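Local coordinates for putative acyl-CoA N-acyltransferase (Klebsiella pneumoniae subsp. pneumoniae, PDB 3LOD), which probably transfers acyl groups from acyl-CoA to an amine, as a member of the GNAT acetyltransferase family, at residues I17-A22 and R79-P84; L52-P57 and E93-A98; A98-A103 and M149-F154; A138-Q141 and V147-E150. All coordinates share one frame; numbering follows the deposited sequence.

Contact 1: residues I17-A22 and R79-P84; sequences IALIAA and RVYIDP
Y81 and R79 project from one face of a strand of the GNAT sheet to meet L19, I20 and A22 on the first helix of the fold, a clear case of a helix laid across a strand. The axes of the two short segments run nearly perpendicular, at 87°, and come within 8.4 Å. The contact uses R79 and Y81, whose CB atoms face the helix, whereas those of V80 and I82 point away.

Y81 loses the most surface. With CG anti to the backbone N (chi1 175°), its ring reaches the helix and takes the carbonyl O of L19 over one face; this O lies 3.7 Å from Y81 CD2, toward the rim. L19 adds its CD2 branch, 4.0 Å from the same Y81 CD2. Strand 61-69 backs this corner, since L19 also touches A61 and C64.

I20 spans R79 with both branches. Its CD1 lies 3.8 Å from R79 CB, beside the start of the side chain, while CG2 sits over one face of the guanidinium, 3.9 Å from R79 NH1. The arginine bends at chi2 and chi3 to bring this group alongside the helix, where NH2 forms a salt bridge with D24, one turn after I20 in the same helix. At the phenol end, A22 CB packs 3.5 Å from Y81 OH.

Contact 2: residues L52-P57 and E93-A98; sequences LAIRSP and EKLLAA
The beta-alpha-beta crossover of the GNAT fold, in which helix 91-104 links parallel strands 74-82 and 110-116, covers one face of the sheet, and here L95 and A98 of that helix meet L52 and I54 of strand 49-55. In GNAT enzymes the start of this helix typically follows the loop that binds the CoA pyrophosphate; this contact lies further along and is core packing. The short segments run roughly antiparallel, at 150°, with their axes 9.2 Å apart. L52 and I54, two residues apart, share a face, and A53 between them points away.

L95 bridges the pair. Its CG stands anti to the backbone N (chi1 176°), which carries the fork toward the sheet so that the two methyls divide the work: CD1 lies 3.9 Å from L52 CB, while CD2 lies 4.1 Å from I54 CD1.

The side chains that meet are all apolar. The core continues with L99 also touching L52, and with I82 and L91 packing on I54. One turn after L95, A98 offers only a methyl, allowing L52 to approach the helix backbone itself: L52 CD1 is 3.8 Å from A98 CB and 3.6 Å from A98 O, a van der Waals contact.

Contact 3: residues A98-A103 and M149-F154; sequences ALEAKA and MEKPLF
E100 and K151 form a salt bridge that ties helix 91-104 to the last strand of the GNAT fold, with K151 NZ donating to E100 OE2 at 2.9 Å. The ammonium group comes to the syn side of that oxygen, 28° out of the carboxylate plane, and is farther from the other one, E100 OE1, at 3.4 Å. K151, with CG anti to the backbone N (chi1 -178°) and extended beyond it, reaches across to the carboxylate; the two side chains cross at about a right angle.

Each partner has a second hold. E100 OE2 is also hydrogen-bonded to Y131 OH, and K151 NZ also donates to N129 O. Two such partners at one carboxylate oxygen would be expected to stabilise the charge of this buried glutamate.

Next to the bridge the contact turns apolar. L153 CD1 rests on A103 CB at 3.8 Å, and L153 CD2 reaches the aliphatic part of E100, 4.3 Å from its CG. C108 touches both A103 and L153.

On the sheet side, A103 also packs on I67 of strand 61-69. Strand 146-152 itself runs between strands 110-116 and 132-134, pairing K151 with L111 and E150 with Q132.

Contact 4: residues A138-Q141 and V147-E150; sequences APYQ and VFME
Y140 and F148 meet within the hairpin that ends the GNAT fold, where the long connection between antiparallel strands 132-134 and 146-152 folds back against the second of them. The tight part is small. F148 presents the edge of its ring, and CE1 comes to 3.6 Å from Y140 CB; Y140 CD2 is 3.7 Å from the same F148 CE1. F148 CG lies beside the backbone N, anti to the carbonyl carbon (chi1 -58°), and from there the ring reaches Y140 although its CB does not point straight at the loop. It fits against the root of the tyrosine side chain, and not against its hydroxyl end. The two rings stand oblique, with planes at 42° and centroids 6.0 Å apart.

The residues flanking Y140 in the loop are the loose part: A138, P139 and Q141 are exposed, and the peptide bond before P139 is cis. While F148 is buried, Y140 itself is only partly so.

Neighbours complete the setting. Y140 OH hydrogen-bonds E76 OE2, linking the loop to strand 74-82, and F137 brings a further ring to F148. E114 of strand 110-116 touches both Y140 and F148, and F148 pairs through its backbone with R134 of strand 132-134, on the other flank of its own strand.

Contacts 1, 2 and 3 are buried and contact 4 is only partly so, yet all four reach one sheet. Contacts 1 and 2 clothe its two faces: strand 74-82 turns Y81 to one helix, while I82 on the other side packs against I54 and L95 of contact 2. Contacts 2 and 3 share helix 91-104 and A98; moving along that helix, leucine packing gives way to a salt bridge. Contacts 3 and 4 share strand 146-152, nearer the start of which the chemistry shifts to an aromatic pair beside an exposed loop. The centres of contacts 2 and 4, about 24 Å apart, lie on opposite sides of the chain's centre.

Contact 1: residues I17-A22 and R79-P84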
loop_
_atom_site.group_PDB
_atom_site.type_symbol
_atom_site.label_atom_id
_atom_site.label_comp_id
_atom_site.label_asym_id
_atom_site.label_seq_id
_atom_site.Cartn_x
_atom_site.Cartn_y
_atom_site.Cartn_z
ATOM N N ILE A 17 0.183 9.888 9.081
ATOM C CA ILE A 17 -1.162 10.364 9.232
ATOM C C ILE A 17 -1.465 11.415 8.194
ATOM O O ILE A 17 -2.542 11.385 7.604
ATOM C CB ILE A 17 -1.432 10.830 10.671
ATOM C CG1 ILE A 17 -1.401 9.597 11.598
ATOM C CG2 ILE A 17 -2.759 11.567 10.728
ATOM C CD1 ILE A 17 -1.398 9.934 13.108
ATOM N N ALA A 18 -0.512 12.277 7.888
ATOM C CA ALA A 18 -0.767 13.344 6.880
ATOM C C ALA A 18 -0.969 12.815 5.466
ATOM O O ALA A 18 -1.909 13.249 4.738
ATOM C CB ALA A 18 0.314 14.449 6.910
ATOM N N LEU A 19 -0.140 11.852 5.054
ATOM C CA LEU A 19 -0.337 11.206 3.726
ATOM C C LEU A 19 -1.696 10.457 3.615
ATOM O O LEU A 19 -2.482 10.682 2.715
ATOM C CB LEU A 19 0.817 10.283 3.456
ATOM C CG LEU A 19 2.147 11.024 3.434
ATOM C CD1 LEU A 19 3.317 10.098 3.828
ATOM C CD2 LEU A 19 2.333 11.642 2.036
ATOM N N ILE A 20 -1.962 9.612 4.587
ATOM C CA ILE A 20 -3.220 8.956 4.779
ATOM C C ILE A 20 -4.420 9.936 4.736
ATOM O O ILE A 20 -5.385 9.715 4.013
ATOM C CB ILE A 20 -3.084 8.180 6.125
ATOM C CG1 ILE A 20 -2.121 7.022 5.906
ATOM C CG2 ILE A 20 -4.355 7.624 6.671
ATOM C CD1 ILE A 20 -1.971 6.652 4.435
ATOM N N ALA A 21 -4.350 11.019 5.502
ATOM C CA ALA A 21 -5.398 12.041 5.491
ATOM C C ALA A 21 -5.585 12.604 4.071
ATOM O O ALA A 21 -6.737 12.724 3.602
ATOM C CB ALA A 21 -5.087 13.117 6.478
ATOM N N ALA A 22 -4.486 12.930 3.389
ATOM C CA ALA A 22 -4.566 13.421 1.993
ATOM C C ALA A 22 -5.182 12.339 1.078
ATOM O O ALA A 22 -6.007 12.657 0.230
ATOM C CB ALA A 22 -3.135 13.856 1.444
ATOM N N ARG A 79 -3.566 1.459 2.213
ATOM C CA ARG A 79 -3.075 2.787 2.514
ATOM C C ARG A 79 -1.907 3.207 1.697
ATOM O O ARG A 79 -1.027 3.872 2.220
ATOM C CB ARG A 79 -2.713 2.962 3.993
ATOM C CG ARG A 79 -3.769 2.556 5.026
ATOM C CD ARG A 79 -5.177 2.999 4.677
ATOM N NE ARG A 79 -5.861 3.587 5.814
ATOM C CZ ARG A 79 -6.750 4.557 5.663
ATOM N NH1 ARG A 79 -7.340 5.109 6.737
ATOM N NH2 ARG A 79 -7.017 4.992 4.418
ATOM N N VAL A 80 -1.908 2.884 0.416
ATOM C CA VAL A 80 -0.868 3.307 -0.517
ATOM C C VAL A 80 -1.193 4.648 -1.145
ATOM O O VAL A 80 -2.283 4.838 -1.718
ATOM C CB VAL A 80 -0.725 2.233 -1.649
ATOM C CG1 VAL A 80 0.316 2.638 -2.701
ATOM C CG2 VAL A 80 -0.348 0.933 -1.007
ATOM N N TYR A 81 -0.252 5.576 -1.126
ATOM C CA TYR A 81 -0.489 6.906 -1.701
ATOM C C TYR A 81 0.858 7.504 -2.005
ATOM O O TYR A 81 1.816 7.288 -1.225
ATOM C CB TYR A 81 -1.113 7.754 -0.638
ATOM C CG TYR A 81 -1.334 9.213 -0.995
ATOM C CD1 TYR A 81 -2.409 9.609 -1.849
ATOM C CD2 TYR A 81 -0.537 10.220 -0.417
ATOM C CE1 TYR A 81 -2.648 10.997 -2.125
ATOM C CE2 TYR A 81 -0.774 11.596 -0.682
ATOM C CZ TYR A 81 -1.834 11.962 -1.543
ATOM O OH TYR A 81 -2.101 13.288 -1.812
ATOM N N ILE A 82 0.934 8.262 -3.100
ATOM C CA ILE A 82 2.110 9.070 -3.473
ATOM C C ILE A 82 1.599 10.478 -3.697
ATOM O O ILE A 82 0.652 10.682 -4.495
ATOM C CB ILE A 82 2.660 8.638 -4.847
ATOM C CG1 ILE A 82 3.031 7.154 -4.889
ATOM C CG2 ILE A 82 3.760 9.592 -5.315
ATOM C CD1 ILE A 82 4.052 6.713 -3.834
ATOM N N ASP A 83 2.197 11.449 -2.992
ATOM C CA ASP A 83 1.881 12.839 -3.206
ATOM C C ASP A 83 1.976 13.246 -4.665
ATOM O O ASP A 83 3.051 13.156 -5.248
ATOM C CB ASP A 83 2.868 13.713 -2.480
ATOM C CG ASP A 83 2.573 15.176 -2.700
ATOM O OD1 ASP A 83 1.640 15.664 -2.031
ATOM O OD2 ASP A 83 3.214 15.824 -3.565
ATOM N N PRO A 84 0.884 13.778 -5.229
ATOM C CA PRO A 84 0.709 14.265 -6.609
ATOM C C PRO A 84 1.928 14.945 -7.280
ATOM O O PRO A 84 2.126 14.840 -8.525
ATOM C CB PRO A 84 -0.440 15.271 -6.458
ATOM C CG PRO A 84 -1.326 14.531 -5.469
ATOM C CD PRO A 84 -0.316 14.061 -4.428
#

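Contact 2: residues L52-P57 and E93-A98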
loop_
_atom_site.group_PDB
_atom_site.type_symbol
_atom_site.label_atom_id
_atom_site.label_comp_id
_atom_site.label_asym_id
_atom_site.label_seq_id
_atom_site.Cartn_x
_atom_site.Cartn_y
_atom_site.Cartn_z
ATOM N N LEU A 52 5.705 1.490 5.371
ATOM C CA LEU A 52 6.891 2.116 4.756
ATOM C C LEU A 52 6.596 3.508 4.191
ATOM O O LEU A 52 5.439 3.800 3.840
ATOM C CB LEU A 52 7.391 1.235 3.602
ATOM C CG LEU A 52 7.842 -0.204 3.888
ATOM C CD1 LEU A 52 8.366 -0.916 2.613
ATOM C CD2 LEU A 52 8.865 -0.289 5.017
ATOM N N ALA A 53 7.633 4.334 4.055
ATOM C CA ALA A 53 7.501 5.682 3.434
ATOM C C ALA A 53 8.541 5.909 2.356
ATOM O O ALA A 53 9.635 5.343 2.429
ATOM C CB ALA A 53 7.625 6.755 4.476
ATOM N N ILE A 54 8.213 6.727 1.356
ATOM C CA ILE A 54 9.218 7.211 0.408
ATOM C C ILE A 54 9.479 8.663 0.637
ATOM O O ILE A 54 8.557 9.480 0.756
ATOM C CB ILE A 54 8.774 7.124 -1.025
ATOM C CG1 ILE A 54 7.692 6.132 -1.174
ATOM C CG2 ILE A 54 9.917 6.687 -1.981
ATOM C CD1 ILE A 54 6.864 6.542 -2.345
ATOM N N ARG A 55 10.756 8.996 0.628
ATOM C CA ARG A 55 11.224 10.282 1.048
ATOM C C ARG A 55 11.977 10.883 -0.087
ATOM O O ARG A 55 12.710 10.206 -0.801
ATOM C CB ARG A 55 12.112 10.127 2.278
ATOM C CG ARG A 55 11.627 9.034 3.240
ATOM C CD ARG A 55 12.273 9.076 4.630
ATOM N NE ARG A 55 11.569 10.067 5.433
ATOM C CZ ARG A 55 10.729 9.822 6.441
ATOM N NH1 ARG A 55 10.480 8.579 6.854
ATOM N NH2 ARG A 55 10.161 10.857 7.059
ATOM N N SER A 56 11.773 12.176 -0.242
ATOM C CA SER A 56 12.508 12.958 -1.183
ATOM C C SER A 56 14.000 12.946 -0.785
ATOM O O SER A 56 14.367 12.371 0.262
ATOM C CB SER A 56 11.922 14.373 -1.254
ATOM O OG SER A 56 12.365 15.187 -0.181
ATOM N N PRO A 57 14.872 13.508 -1.646
ATOM C CA PRO A 57 16.230 13.703 -1.134
ATOM C C PRO A 57 16.330 14.739 0.018
ATOM O O PRO A 57 17.197 14.563 0.880
ATOM C CB PRO A 57 17.022 14.095 -2.390
ATOM C CG PRO A 57 16.299 13.327 -3.516
ATOM C CD PRO A 57 14.841 13.588 -3.129
ATOM N N GLU A 93 5.991 2.043 -7.976
ATOM C CA GLU A 93 6.798 0.876 -8.287
ATOM C C GLU A 93 7.864 0.620 -7.277
ATOM O O GLU A 93 8.057 -0.507 -6.868
ATOM C CB GLU A 93 7.521 1.151 -9.585
ATOM C CG GLU A 93 7.505 0.078 -10.571
ATOM C CD GLU A 93 7.515 0.719 -11.957
ATOM O OE1 GLU A 93 8.559 0.650 -12.715
ATOM O OE2 GLU A 93 6.456 1.362 -12.233
ATOM N N LYS A 94 8.607 1.647 -6.922
ATOM C CA LYS A 94 9.710 1.475 -6.006
ATOM C C LYS A 94 9.191 1.007 -4.655
ATOM O O LYS A 94 9.691 0.014 -4.108
ATOM C CB LYS A 94 10.521 2.766 -5.914
ATOM C CG LYS A 94 11.722 2.698 -4.998
ATOM C CD LYS A 94 12.896 3.646 -5.465
ATOM C CE LYS A 94 14.083 3.592 -4.455
ATOM N NZ LYS A 94 15.472 3.631 -5.038
ATOM N N LEU A 95 8.141 1.680 -4.186
ATOM C CA LEU A 95 7.473 1.390 -2.912
ATOM C C LEU A 95 6.832 -0.001 -2.873
ATOM O O LEU A 95 7.096 -0.800 -1.982
ATOM C CB LEU A 95 6.387 2.429 -2.612
ATOM C CG LEU A 95 5.512 2.244 -1.361
ATOM C CD1 LEU A 95 6.324 2.253 -0.044
ATOM C CD2 LEU A 95 4.460 3.357 -1.317
ATOM N N LEU A 96 5.962 -0.261 -3.835
ATOM C CA LEU A 96 5.387 -1.588 -4.015
ATOM C C LEU A 96 6.435 -2.711 -3.899
ATOM O O LEU A 96 6.242 -3.661 -3.122
ATOM C CB LEU A 96 4.663 -1.622 -5.358
ATOM C CG LEU A 96 3.996 -2.925 -5.757
ATOM C CD1 LEU A 96 2.905 -3.242 -4.754
ATOM C CD2 LEU A 96 3.416 -2.843 -7.167
ATOM N N ALA A 97 7.561 -2.602 -4.604
ATOM C CA ALA A 97 8.591 -3.660 -4.541
ATOM C C ALA A 97 9.161 -3.793 -3.144
ATOM O O ALA A 97 9.573 -4.862 -2.722
ATOM C CB ALA A 97 9.687 -3.372 -5.492
ATOM N N ALA A 98 9.188 -2.682 -2.424
ATOM C CA ALA A 98 9.811 -2.649 -1.121
ATOM C C ALA A 98 8.882 -3.280 -0.093
ATOM O O ALA A 98 9.365 -3.914 0.869
ATOM C CB ALA A 98 10.157 -1.237 -0.745
#

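Contact 3: residues A98-A103 and M149-F154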
loop_
_atom_site.group_PDB
_atom_site.type_symbol
_atom_site.label_atom_id
_atom_site.label_comp_id
_atom_site.label_asym_id
_atom_site.label_seq_id
_atom_site.Cartn_x
_atom_site.Cartn_y
_atom_site.Cartn_z
ATOM N N ALA A 98 9.188 -2.682 -2.424
ATOM C CA ALA A 98 9.811 -2.649 -1.121
ATOM C C ALA A 98 8.882 -3.280 -0.093
ATOM O O ALA A 98 9.365 -3.914 0.869
ATOM C CB ALA A 98 10.157 -1.237 -0.745
ATOM N N LEU A 99 7.563 -3.131 -0.286
ATOM C CA LEU A 99 6.581 -3.732 0.613
ATOM C C LEU A 99 6.539 -5.251 0.382
ATOM O O LEU A 99 6.433 -6.059 1.315
ATOM C CB LEU A 99 5.185 -3.119 0.384
ATOM C CG LEU A 99 4.975 -1.676 0.893
ATOM C CD1 LEU A 99 3.823 -1.007 0.165
ATOM C CD2 LEU A 99 4.698 -1.673 2.372
ATOM N N GLU A 100 6.602 -5.626 -0.882
ATOM C CA GLU A 100 6.707 -7.035 -1.240
ATOM C C GLU A 100 7.954 -7.605 -0.595
ATOM O O GLU A 100 7.906 -8.665 0.074
ATOM C CB GLU A 100 6.740 -7.211 -2.771
ATOM C CG GLU A 100 5.505 -6.667 -3.439
ATOM C CD GLU A 100 5.545 -6.819 -4.948
ATOM O OE1 GLU A 100 6.649 -7.005 -5.518
ATOM O OE2 GLU A 100 4.459 -6.758 -5.565
ATOM N N ALA A 101 9.085 -6.925 -0.748
ATOM C CA ALA A 101 10.307 -7.543 -0.162
ATOM C C ALA A 101 10.088 -7.777 1.347
ATOM O O ALA A 101 10.385 -8.862 1.861
ATOM C CB ALA A 101 11.623 -6.762 -0.465
ATOM N N LYS A 102 9.505 -6.801 2.042
ATOM C CA LYS A 102 9.306 -6.951 3.479
ATOM C C LYS A 102 8.302 -8.051 3.819
ATOM O O LYS A 102 8.420 -8.720 4.862
ATOM C CB LYS A 102 9.029 -5.603 4.176
ATOM C CG LYS A 102 10.348 -4.811 4.271
ATOM C CD LYS A 102 10.630 -4.046 5.605
ATOM C CE LYS A 102 10.794 -4.961 6.828
ATOM N NZ LYS A 102 11.186 -4.214 8.094
ATOM N N ALA A 103 7.341 -8.263 2.931
ATOM C CA ALA A 103 6.331 -9.269 3.188
ATOM C C ALA A 103 6.998 -10.640 3.040
ATOM O O ALA A 103 6.824 -11.514 3.891
ATOM C CB ALA A 103 5.146 -9.103 2.246
ATOM N N MET A 149 -7.626 -7.495 -5.875
ATOM C CA MET A 149 -6.489 -7.976 -6.673
ATOM C C MET A 149 -5.540 -8.800 -5.817
ATOM O O MET A 149 -5.468 -8.631 -4.607
ATOM C CB MET A 149 -5.747 -6.786 -7.367
ATOM C CG MET A 149 -6.656 -5.688 -8.008
ATOM S SD MET A 149 -5.774 -4.468 -9.097
ATOM C CE MET A 149 -5.331 -5.695 -10.353
ATOM N N GLU A 150 -4.814 -9.737 -6.407
ATOM C CA GLU A 150 -3.771 -10.374 -5.644
ATOM C C GLU A 150 -2.650 -10.830 -6.518
ATOM O O GLU A 150 -2.754 -10.788 -7.718
ATOM C CB GLU A 150 -4.294 -11.523 -4.783
ATOM C CG GLU A 150 -4.826 -12.770 -5.553
ATOM C CD GLU A 150 -4.987 -14.028 -4.657
ATOM O OE1 GLU A 150 -4.651 -15.148 -5.141
ATOM O OE2 GLU A 150 -5.433 -13.886 -3.478
ATOM N N LYS A 151 -1.583 -11.268 -5.875
ATOM C CA LYS A 151 -0.345 -11.600 -6.517
ATOM C C LYS A 151 0.384 -12.641 -5.635
ATOM O O LYS A 151 0.534 -12.425 -4.432
ATOM C CB LYS A 151 0.501 -10.344 -6.566
ATOM C CG LYS A 151 1.805 -10.561 -7.254
ATOM C CD LYS A 151 2.695 -9.373 -7.092
ATOM C CE LYS A 151 3.964 -9.647 -7.819
ATOM N NZ LYS A 151 4.736 -8.412 -7.962
ATOM N N PRO A 152 0.837 -13.768 -6.230
ATOM C CA PRO A 152 1.661 -14.714 -5.453
ATOM C C PRO A 152 3.058 -14.178 -5.320
ATOM O O PRO A 152 3.629 -13.683 -6.275
ATOM C CB PRO A 152 1.638 -15.992 -6.294
ATOM C CG PRO A 152 1.292 -15.603 -7.642
ATOM C CD PRO A 152 0.562 -14.273 -7.596
ATOM N N LEU A 153 3.615 -14.240 -4.132
ATOM C CA LEU A 153 4.903 -13.596 -3.932
ATOM C C LEU A 153 6.070 -14.531 -4.106
ATOM O O LEU A 153 7.107 -14.135 -4.661
ATOM C CB LEU A 153 4.990 -12.988 -2.543
ATOM C CG LEU A 153 4.092 -11.818 -2.149
ATOM C CD1 LEU A 153 4.692 -11.269 -0.891
ATOM C CD2 LEU A 153 4.038 -10.740 -3.200
ATOM N N PHE A 154 5.890 -15.771 -3.645
ATOM C CA PHE A 154 7.015 -16.674 -3.214
ATOM C C PHE A 154 7.476 -16.340 -1.719
ATOM O O PHE A 154 8.645 -16.472 -1.281
ATOM C CB PHE A 154 8.154 -16.756 -4.288
ATOM C CG PHE A 154 7.642 -16.869 -5.744
ATOM C CD1 PHE A 154 6.676 -17.837 -6.107
ATOM C CD2 PHE A 154 8.130 -16.013 -6.738
ATOM C CE1 PHE A 154 6.199 -17.947 -7.419
ATOM C CE2 PHE A 154 7.656 -16.119 -8.077
ATOM C CZ PHE A 154 6.691 -17.092 -8.410
#

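Contact 4: residues A138-Q141 and V147-E150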
loop_
_atom_site.group_PDB
_atom_site.type_symbol
_atom_site.label_atom_id
_atom_site.label_comp_id
_atom_site.label_asym_id
_atom_site.label_seq_id
_atom_site.Cartn_x
_atom_site.Cartn_y
_atom_site.Cartn_z
ATOM N N ALA A 138 -12.220 -12.004 2.853
ATOM C CA ALA A 138 -12.465 -11.491 4.196
ATOM C C ALA A 138 -11.544 -10.308 4.374
ATOM O O ALA A 138 -10.439 -10.342 3.858
ATOM C CB ALA A 138 -12.178 -12.591 5.266
ATOM N N PRO A 139 -11.998 -9.233 5.053
ATOM C CA PRO A 139 -13.355 -9.080 5.577
ATOM C C PRO A 139 -14.247 -8.230 4.667
ATOM O O PRO A 139 -15.042 -7.453 5.178
ATOM C CB PRO A 139 -13.108 -8.334 6.896
ATOM C CG PRO A 139 -11.969 -7.400 6.564
ATOM C CD PRO A 139 -11.132 -8.113 5.489
ATOM N N TYR A 140 -14.127 -8.348 3.348
ATOM C CA TYR A 140 -14.981 -7.546 2.478
ATOM C C TYR A 140 -16.061 -8.397 1.873
ATOM O O TYR A 140 -15.830 -9.569 1.566
ATOM C CB TYR A 140 -14.197 -6.847 1.365
ATOM C CG TYR A 140 -13.053 -5.948 1.837
ATOM C CD1 TYR A 140 -13.296 -4.760 2.569
ATOM C CD2 TYR A 140 -11.732 -6.275 1.542
ATOM C CE1 TYR A 140 -12.221 -3.943 3.000
ATOM C CE2 TYR A 140 -10.687 -5.478 1.966
ATOM C CZ TYR A 140 -10.928 -4.323 2.680
ATOM O OH TYR A 140 -9.858 -3.584 3.076
ATOM N N GLN A 141 -17.191 -7.785 1.550
ATOM C CA GLN A 141 -18.202 -8.446 0.739
ATOM C C GLN A 141 -18.336 -7.690 -0.533
ATOM O O GLN A 141 -18.457 -6.505 -0.513
ATOM C CB GLN A 141 -19.546 -8.458 1.449
ATOM C CG GLN A 141 -20.022 -9.851 1.839
ATOM C CD GLN A 141 -19.674 -10.246 3.273
ATOM O OE1 GLN A 141 -19.722 -9.427 4.178
ATOM N NE2 GLN A 141 -19.323 -11.506 3.471
ATOM N N VAL A 147 -12.518 -3.155 -6.312
ATOM C CA VAL A 147 -11.700 -4.064 -7.126
ATOM C C VAL A 147 -10.765 -4.769 -6.160
ATOM O O VAL A 147 -10.079 -4.120 -5.360
ATOM C CB VAL A 147 -10.854 -3.312 -8.175
ATOM C CG1 VAL A 147 -10.194 -4.265 -9.130
ATOM C CG2 VAL A 147 -11.729 -2.372 -8.946
ATOM N N PHE A 148 -10.786 -6.093 -6.216
ATOM C CA PHE A 148 -9.924 -6.915 -5.424
ATOM C C PHE A 148 -8.881 -7.430 -6.356
ATOM O O PHE A 148 -9.221 -7.763 -7.501
ATOM C CB PHE A 148 -10.718 -8.064 -4.858
ATOM C CG PHE A 148 -11.881 -7.613 -4.040
ATOM C CD1 PHE A 148 -11.699 -7.209 -2.706
ATOM C CD2 PHE A 148 -13.170 -7.575 -4.595
ATOM C CE1 PHE A 148 -12.774 -6.775 -1.928
ATOM C CE2 PHE A 148 -14.252 -7.147 -3.825
ATOM C CZ PHE A 148 -14.045 -6.739 -2.483
ATOM N N MET A 149 -7.626 -7.495 -5.875
ATOM C CA MET A 149 -6.489 -7.976 -6.673
ATOM C C MET A 149 -5.540 -8.800 -5.817
ATOM O O MET A 149 -5.468 -8.631 -4.607
ATOM C CB MET A 149 -5.747 -6.786 -7.367
ATOM C CG MET A 149 -6.656 -5.688 -8.008
ATOM S SD MET A 149 -5.774 -4.468 -9.097
ATOM C CE MET A 149 -5.331 -5.695 -10.353
ATOM N N GLU A 150 -4.814 -9.737 -6.407
ATOM C CA GLU A 150 -3.771 -10.374 -5.644
ATOM C C GLU A 150 -2.650 -10.830 -6.518
ATOM O O GLU A 150 -2.754 -10.788 -7.718
ATOM C CB GLU A 150 -4.294 -11.523 -4.783
ATOM C CG GLU A 150 -4.826 -12.770 -5.553
ATOM C CD GLU A 150 -4.987 -14.028 -4.657
ATOM O OE1 GLU A 150 -4.651 -15.148 -5.141
ATOM O OE2 GLU A 150 -5.433 -13.886 -3.478
#